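Local coordinates for orotidine 5'-phosphate decarboxylase (Pyrococcus horikoshii, PDB 2CZD), which probably catalyses the decarboxylation of orotidine 5'-monophosphate to UMP, the last step of de novo UMP synthesis, and works as a homodimer, at residues Ala56-Ala61 and Asp80-His85; Leu99-Met104 and Glu132-Ile137. One frame throughout, in Å; residues are numbered along the deposited sequence.

Contact 1: Ala56-Ala61 and Asp80-His85; sequences ADLKLA and DYVIVH
A56 and I83 join the two parallel strands through their backbones: A56 N donates to Y81 O at 2.8 Å, and I83 N returns a nearly straight bond to A56 O. Farther along, L60 N donates to I83 O, and H85 N to L60 O. Between A56 and L60 the register slips by two residues, a beta bulge that takes in D57, L58 and K59, with D57 at the centre of an inverse gamma turn.

The charged pair sits on this bulge, in the substrate-binding site. K59, probably the proton donor of the active site, bends at its last torsion (chi4 64°) and brings NZ to the syn side of D57 OD1, 2.9 Å away. K29 on D57 OD2 and D62 of the second subunit on K59 NZ extend the charged network, consistent with an OMP decarboxylase active site.

Van der Waals contacts lie on both faces. I83 CD1 rests 3.5 Å from D57 OD1, while I83 CG2 meets K59 CG at 4.0 Å. On the other face L60 CD1 touches V82 CG1 at 3.9 Å.

The H85 ring turns its CD2 edge to K59 O, 3.3 Å away, and NE2 is hydrogen-bonded to A61 O of the second subunit.

Strands 53-60 and 81-85 are neighbours in the TIM barrel, linked by helix 64-76, which packs on A56, L60 and V82; the I83 side chain touches I103 and V105 of strand 101-105.

Contact 2: Leu99-Met104 and Glu132-Ile137; sequences LGEIIM and EPFGVI
M104 lays its thioether across the ring of P133, the two side chains meeting at about a right angle. Its chain runs extended through chi2 and folds at its end, with SD 3.6 Å from P133 CG. The M104 backbone is tied in as well: its N donates to G135 O at 2.9 Å, and its O accepts a weak bond from I137 N. P133 CB also rests on I102 CG1, 3.6 Å away. A smaller alanine in place of M104 would remove the thioether and would probably leave the P133 ring without its cover on this side, opening a gap toward helix 121-131.

F134 holds CG anti to its own nitrogen (chi1 170°), which carries the ring along I103, whose CG1 lies near the ring plane at the CD1 edge, 4.1 Å off. The E101 carboxylate stands 85° to the ring plane, with OE1 3.7 Å from F134 CD2. The ring also meets Y81 of strand 81-85. F134 N makes a weak bond to I102 O, and a water that accepts from I102 N at 3.1 Å also receives a weak bond from F134 N.

The other branch of I103, CG2, reaches I137 CG1 at 3.9 Å, and its CA makes a CH...O contact with G135 O.

The strands are TIM-barrel neighbours in a beta-alpha-beta unit through helix 121-131. The chemistry is mostly apolar, with a single firm direct backbone bond, two weak ones and a shared water. Sulfur and hydrocarbon contacts thus probably contribute much of the hold between strand 101-105 and segment 132-137.

From the N terminus, after two earlier barrel strands, strand 53-60 leads into helix 64-76 and returns as strand 81-85, where contact 1 closes this beta-alpha-beta unit. The chain then passes through helix 90-97 to strand 101-105, and contact 2 closes a second, longer excursion through helix 121-131 to strand 135-137. The two loops follow in series, neither nested nor crossed. They meet in the barrel wall because strands 81-85 and 101-105 are adjacent: V84 N lies 2.9 Å from I103 O, a probable hydrogen bond, and the Y81 ring packs on F134. The contacts tie two strand pairs, and the seam between them makes four consecutive strands of the eight-stranded barrel.

Contact 1: Ala56-Ala61 and Asp80-His85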
ATOM      1  N   ALA B  56       0.056   8.153  -9.359  1.00  7.57           N
ATOM      2  CA  ALA B  56       0.131   6.738  -8.989  1.00  7.40           C
ATOM      3  C   ALA B  56      -0.613   6.607  -7.656  1.00  7.31           C
ATOM      4  O   ALA B  56      -0.114   7.049  -6.605  1.00  8.84           O
ATOM      5  CB  ALA B  56       1.596   6.288  -8.851  1.00  9.88           C
ATOM      6  N   ASP B  57      -1.819   6.046  -7.729  1.00  7.88           N
ATOM      7  CA  ASP B  57      -2.710   5.880  -6.582  1.00  6.93           C
ATOM      8  C   ASP B  57      -2.273   4.619  -5.854  1.00  8.94           C
ATOM      9  O   ASP B  57      -2.905   3.561  -5.961  1.00  9.97           O
ATOM     10  CB  ASP B  57      -4.164   5.756  -7.071  1.00  9.34           C
ATOM     11  CG  ASP B  57      -5.166   5.792  -5.936  1.00 12.54           C
ATOM     12  OD1 ASP B  57      -4.741   5.723  -4.768  1.00 10.30           O
ATOM     13  OD2 ASP B  57      -6.385   5.872  -6.205  1.00 15.11           O
ATOM     14  N   LEU B  58      -1.167   4.745  -5.133  1.00  8.08           N
ATOM     15  CA  LEU B  58      -0.630   3.593  -4.397  1.00  9.95           C
ATOM     16  C   LEU B  58      -1.053   3.536  -2.933  1.00  9.38           C
ATOM     17  O   LEU B  58      -1.059   2.453  -2.343  1.00 10.41           O
ATOM     18  CB  LEU B  58       0.894   3.601  -4.463  1.00 11.35           C
ATOM     19  CG  LEU B  58       1.484   3.825  -5.855  1.00 12.39           C
ATOM     20  CD1 LEU B  58       3.014   3.724  -5.765  1.00 14.86           C
ATOM     21  CD2 LEU B  58       0.930   2.798  -6.830  1.00 12.40           C
ATOM     22  N   LYS B  59      -1.426   4.686  -2.365  1.00  7.95           N
ATOM     23  CA  LYS B  59      -1.797   4.793  -0.942  1.00  8.50           C
ATOM     24  C   LYS B  59      -0.700   4.134  -0.119  1.00  8.20           C
ATOM     25  O   LYS B  59      -0.946   3.248   0.715  1.00  9.35           O
ATOM     26  CB  LYS B  59      -3.162   4.162  -0.665  1.00 11.30           C
ATOM     27  CG  LYS B  59      -4.297   4.907  -1.364  1.00  8.77           C
ATOM     28  CD  LYS B  59      -5.679   4.485  -0.856  1.00 12.08           C
ATOM     29  CE  LYS B  59      -6.831   5.185  -1.602  1.00 11.96           C
ATOM     30  NZ  LYS B  59      -6.886   4.806  -3.058  1.00 13.47           N
ATOM     31  N   LEU B  60       0.527   4.591  -0.363  1.00  7.13           N
ATOM     32  CA  LEU B  60       1.685   4.019   0.331  1.00  8.97           C
ATOM     33  C   LEU B  60       1.519   4.138   1.840  1.00  8.29           C
ATOM     34  O   LEU B  60       1.130   5.196   2.365  1.00  8.55           O
ATOM     35  CB  LEU B  60       2.991   4.679  -0.112  1.00  7.80           C
ATOM     36  CG  LEU B  60       3.395   4.424  -1.579  1.00  7.94           C
ATOM     37  CD1 LEU B  60       4.766   5.093  -1.819  1.00  8.38           C
ATOM     38  CD2 LEU B  60       3.418   2.921  -1.905  1.00 11.17           C
ATOM     39  N   ALA B  61       1.835   3.038   2.518  1.00  8.08           N
ATOM     40  CA  ALA B  61       1.661   2.942   3.967  1.00  7.48           C
ATOM     41  C   ALA B  61       2.751   2.055   4.577  1.00  8.80           C
ATOM     42  O   ALA B  61       2.517   1.288   5.517  1.00  9.83           O
ATOM     43  CB  ALA B  61       0.278   2.347   4.250  1.00 10.17           C
ATOM     44  N   ASP B  80       4.053  11.550 -11.879  1.00  9.66           N
ATOM     45  CA  ASP B  80       4.226  12.931 -11.471  1.00  8.62           C
ATOM     46  C   ASP B  80       3.790  13.129 -10.026  1.00 11.14           C
ATOM     47  O   ASP B  80       4.259  14.048  -9.362  1.00 10.44           O
ATOM     48  CB  ASP B  80       3.425  13.856 -12.385  1.00 11.78           C
ATOM     49  CG  ASP B  80       3.958  13.851 -13.787  1.00 13.47           C
ATOM     50  OD1 ASP B  80       5.040  14.447 -14.020  1.00 13.82           O
ATOM     51  OD2 ASP B  80       3.301  13.234 -14.642  1.00 11.97           O
ATOM     52  N   TYR B  81       2.881  12.277  -9.547  1.00 10.26           N
ATOM     53  CA  TYR B  81       2.397  12.375  -8.164  1.00 10.29           C
ATOM     54  C   TYR B  81       2.175  10.989  -7.609  1.00  9.51           C
ATOM     55  O   TYR B  81       1.795  10.080  -8.339  1.00 11.42           O
ATOM     56  CB  TYR B  81       1.039  13.099  -8.051  1.00 10.93           C
ATOM     57  CG  TYR B  81       0.950  14.412  -8.772  1.00  9.95           C
ATOM     58  CD1 TYR B  81       0.631  14.449 -10.130  1.00 12.48           C
ATOM     59  CD2 TYR B  81       1.224  15.610  -8.118  1.00 12.45           C
ATOM     60  CE1 TYR B  81       0.589  15.661 -10.822  1.00 12.25           C
ATOM     61  CE2 TYR B  81       1.187  16.836  -8.807  1.00 12.71           C
ATOM     62  CZ  TYR B  81       0.874  16.839 -10.156  1.00 17.15           C
ATOM     63  OH  TYR B  81       0.901  18.031 -10.852  1.00 17.50           O
ATOM     64  N   VAL B  82       2.393  10.828  -6.305  1.00  8.01           N
ATOM     65  CA  VAL B  82       2.127   9.547  -5.671  1.00  6.91           C
ATOM     66  C   VAL B  82       1.184   9.813  -4.510  1.00  8.98           C
ATOM     67  O   VAL B  82       1.407  10.751  -3.729  1.00  9.45           O
ATOM     68  CB  VAL B  82       3.432   8.896  -5.104  1.00  8.12           C
ATOM     69  CG1 VAL B  82       3.081   7.719  -4.210  1.00  9.84           C
ATOM     70  CG2 VAL B  82       4.326   8.416  -6.254  1.00 10.43           C
ATOM     71  N   ILE B  83       0.113   9.016  -4.422  1.00  7.74           N
ATOM     72  CA  ILE B  83      -0.827   9.127  -3.299  1.00  6.65           C
ATOM     73  C   ILE B  83      -0.272   8.322  -2.119  1.00  7.83           C
ATOM     74  O   ILE B  83       0.064   7.138  -2.252  1.00  8.16           O
ATOM     75  CB  ILE B  83      -2.226   8.620  -3.697  1.00  7.09           C
ATOM     76  CG1 ILE B  83      -2.781   9.557  -4.770  1.00  7.24           C
ATOM     77  CG2 ILE B  83      -3.181   8.589  -2.471  1.00 10.58           C
ATOM     78  CD1 ILE B  83      -4.170   9.168  -5.333  1.00  8.85           C
ATOM     79  N   VAL B  84      -0.188   8.974  -0.961  1.00  7.12           N
ATOM     80  CA  VAL B  84       0.363   8.355   0.236  1.00  8.73           C
ATOM     81  C   VAL B  84      -0.569   8.540   1.417  1.00  8.56           C
ATOM     82  O   VAL B  84      -1.293   9.543   1.503  1.00  9.26           O
ATOM     83  CB  VAL B  84       1.733   8.992   0.594  1.00  9.68           C
ATOM     84  CG1 VAL B  84       2.699   8.830  -0.553  1.00 15.16           C
ATOM     85  CG2 VAL B  84       1.533  10.471   0.933  1.00 11.77           C
ATOM     86  N   HIS B  85      -0.588   7.563   2.315  1.00  7.59           N
ATOM     87  CA  HIS B  85      -1.411   7.687   3.524  1.00  6.13           C
ATOM     88  C   HIS B  85      -0.712   8.613   4.511  1.00  8.35           C
ATOM     89  O   HIS B  85       0.507   8.795   4.460  1.00  9.93           O
ATOM     90  CB  HIS B  85      -1.577   6.332   4.222  1.00  6.23           C
ATOM     91  CG  HIS B  85      -2.809   5.586   3.820  1.00  7.55           C
ATOM     92  ND1 HIS B  85      -4.077   5.998   4.171  1.00  7.42           N
ATOM     93  CD2 HIS B  85      -2.965   4.439   3.106  1.00  8.35           C
ATOM     94  CE1 HIS B  85      -4.962   5.139   3.695  1.00  7.48           C
ATOM     95  NE2 HIS B  85      -4.313   4.182   3.043  1.00  8.16           N
TER

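Contact 2: Leu99-Met104 and Glu132-Ile137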
ATOM      1  N   LEU B  99      11.224  12.641  -3.081  1.00 10.55           N
ATOM      2  CA  LEU B  99      11.438  12.251  -4.478  1.00 11.52           C
ATOM      3  C   LEU B  99      10.470  12.788  -5.529  1.00 12.03           C
ATOM      4  O   LEU B  99      10.757  12.708  -6.733  1.00 13.98           O
ATOM      5  CB  LEU B  99      11.471  10.722  -4.575  1.00 10.01           C
ATOM      6  CG  LEU B  99      12.517  10.100  -3.655  1.00 12.77           C
ATOM      7  CD1 LEU B  99      12.469   8.588  -3.790  1.00 15.05           C
ATOM      8  CD2 LEU B  99      13.900  10.640  -4.021  1.00 21.70           C
ATOM      9  N   GLY B 100       9.333  13.324  -5.096  1.00 10.69           N
ATOM     10  CA  GLY B 100       8.359  13.838  -6.045  1.00 11.39           C
ATOM     11  C   GLY B 100       7.126  14.369  -5.337  1.00 10.92           C
ATOM     12  O   GLY B 100       7.009  14.270  -4.109  1.00 12.96           O
ATOM     13  N   GLU B 101       6.187  14.915  -6.101  1.00 10.93           N
ATOM     14  CA  GLU B 101       4.979  15.476  -5.505  1.00  9.46           C
ATOM     15  C   GLU B 101       4.034  14.408  -4.994  1.00  8.80           C
ATOM     16  O   GLU B 101       3.918  13.314  -5.556  1.00  9.83           O
ATOM     17  CB  GLU B 101       4.286  16.410  -6.502  1.00 14.95           C
ATOM     18  CG  GLU B 101       5.174  17.611  -6.846  1.00 19.63           C
ATOM     19  CD  GLU B 101       4.489  18.631  -7.717  1.00 26.49           C
ATOM     20  OE1 GLU B 101       3.663  19.390  -7.179  1.00 26.82           O
ATOM     21  OE2 GLU B 101       4.769  18.666  -8.941  1.00 29.64           O
ATOM     22  N   ILE B 102       3.350  14.747  -3.911  1.00  8.56           N
ATOM     23  CA  ILE B 102       2.465  13.813  -3.263  1.00  7.87           C
ATOM     24  C   ILE B 102       1.068  14.333  -3.050  1.00  7.48           C
ATOM     25  O   ILE B 102       0.819  15.541  -3.054  1.00  8.27           O
ATOM     26  CB  ILE B 102       3.016  13.403  -1.869  1.00  8.83           C
ATOM     27  CG1 ILE B 102       3.183  14.636  -0.969  1.00 10.36           C
ATOM     28  CG2 ILE B 102       4.359  12.666  -2.034  1.00 10.38           C
ATOM     29  CD1 ILE B 102       3.345  14.306   0.540  1.00 11.11           C
ATOM     30  N   ILE B 103       0.149  13.395  -2.865  1.00  8.52           N
ATOM     31  CA  ILE B 103      -1.254  13.689  -2.573  1.00  7.54           C
ATOM     32  C   ILE B 103      -1.509  12.839  -1.331  1.00  7.58           C
ATOM     33  O   ILE B 103      -1.230  11.643  -1.342  1.00  9.11           O
ATOM     34  CB  ILE B 103      -2.178  13.241  -3.724  1.00  7.96           C
ATOM     35  CG1 ILE B 103      -1.970  14.172  -4.923  1.00 10.84           C
ATOM     36  CG2 ILE B 103      -3.667  13.238  -3.251  1.00  9.82           C
ATOM     37  CD1 ILE B 103      -2.525  13.629  -6.234  1.00  9.01           C
ATOM     38  N   MET B 104      -2.039  13.438  -0.266  1.00  8.04           N
ATOM     39  CA  MET B 104      -2.250  12.714   0.990  1.00  8.91           C
ATOM     40  C   MET B 104      -3.668  12.261   1.257  1.00  7.90           C
ATOM     41  O   MET B 104      -4.614  12.951   0.940  1.00  9.83           O
ATOM     42  CB  MET B 104      -1.771  13.582   2.171  1.00  8.40           C
ATOM     43  CG  MET B 104      -0.270  13.830   2.147  1.00  8.26           C
ATOM     44  SD  MET B 104       0.275  15.054   3.387  1.00  9.98           S
ATOM     45  CE  MET B 104      -0.145  14.207   4.949  1.00 10.97           C
ATOM     46  N   GLU B 132       2.169  20.373   3.539  1.00  9.96           N
ATOM     47  CA  GLU B 132       1.838  21.071   2.299  1.00 10.24           C
ATOM     48  C   GLU B 132       2.073  20.222   1.034  1.00  8.33           C
ATOM     49  O   GLU B 132       2.918  20.535   0.192  1.00 10.00           O
ATOM     50  CB  GLU B 132       2.575  22.421   2.196  1.00 11.18           C
ATOM     51  CG  GLU B 132       2.227  23.369   3.327  1.00 11.81           C
ATOM     52  CD  GLU B 132       3.012  24.681   3.285  1.00 18.01           C
ATOM     53  OE1 GLU B 132       2.779  25.524   4.172  1.00 18.99           O
ATOM     54  OE2 GLU B 132       3.869  24.865   2.388  1.00 26.24           O
ATOM     55  N   PRO B 133       1.352  19.094   0.919  1.00  9.24           N
ATOM     56  CA  PRO B 133       1.470  18.222  -0.257  1.00  8.13           C
ATOM     57  C   PRO B 133       0.789  18.955  -1.426  1.00  9.17           C
ATOM     58  O   PRO B 133       0.167  20.004  -1.238  1.00 10.43           O
ATOM     59  CB  PRO B 133       0.648  16.992   0.139  1.00  9.08           C
ATOM     60  CG  PRO B 133      -0.464  17.614   0.966  1.00  8.23           C
ATOM     61  CD  PRO B 133       0.311  18.597   1.840  1.00  9.08           C
ATOM     62  N   PHE B 134       0.906  18.399  -2.622  1.00  9.20           N
ATOM     63  CA  PHE B 134       0.218  18.996  -3.767  1.00  9.33           C
ATOM     64  C   PHE B 134      -1.285  19.020  -3.489  1.00 11.04           C
ATOM     65  O   PHE B 134      -1.970  19.995  -3.798  1.00 10.38           O
ATOM     66  CB  PHE B 134       0.483  18.177  -5.036  1.00  9.27           C
ATOM     67  CG  PHE B 134      -0.372  18.589  -6.220  1.00  8.83           C
ATOM     68  CD1 PHE B 134      -1.505  17.860  -6.572  1.00  9.10           C
ATOM     69  CD2 PHE B 134      -0.038  19.709  -6.977  1.00  9.39           C
ATOM     70  CE1 PHE B 134      -2.298  18.222  -7.660  1.00  9.95           C
ATOM     71  CE2 PHE B 134      -0.819  20.082  -8.066  1.00 11.81           C
ATOM     72  CZ  PHE B 134      -1.955  19.338  -8.414  1.00 10.39           C
ATOM     73  N   GLY B 135      -1.798  17.934  -2.919  1.00  8.54           N
ATOM     74  CA  GLY B 135      -3.219  17.885  -2.632  1.00  9.72           C
ATOM     75  C   GLY B 135      -3.631  16.779  -1.690  1.00  9.64           C
ATOM     76  O   GLY B 135      -2.787  16.050  -1.164  1.00  9.18           O
ATOM     77  N   VAL B 136      -4.939  16.699  -1.455  1.00  8.61           N
ATOM     78  CA  VAL B 136      -5.539  15.658  -0.624  1.00  7.58           C
ATOM     79  C   VAL B 136      -6.795  15.206  -1.342  1.00  7.26           C
ATOM     80  O   VAL B 136      -7.294  15.894  -2.236  1.00  9.44           O
ATOM     81  CB  VAL B 136      -5.938  16.135   0.806  1.00  7.95           C
ATOM     82  CG1 VAL B 136      -4.705  16.638   1.547  1.00  8.77           C
ATOM     83  CG2 VAL B 136      -7.021  17.200   0.736  1.00 11.74           C
ATOM     84  N   ILE B 137      -7.296  14.035  -0.959  1.00  9.20           N
ATOM     85  CA  ILE B 137      -8.513  13.516  -1.562  1.00  9.50           C
ATOM     86  C   ILE B 137      -9.719  13.761  -0.652  1.00 11.49           C
ATOM     87  O   ILE B 137      -9.631  13.624   0.571  1.00 12.32           O
ATOM     88  CB  ILE B 137      -8.359  12.007  -1.847  1.00  9.76           C
ATOM     89  CG1 ILE B 137      -7.338  11.816  -2.980  1.00 17.17           C
ATOM     90  CG2 ILE B 137      -9.716  11.398  -2.191  1.00 12.53           C
ATOM     91  CD1 ILE B 137      -7.068  10.376  -3.318  1.00 22.77           C
TER
HETATM   92  O   HOH W   1       4.013  17.589  -2.974  1.00 10.60           O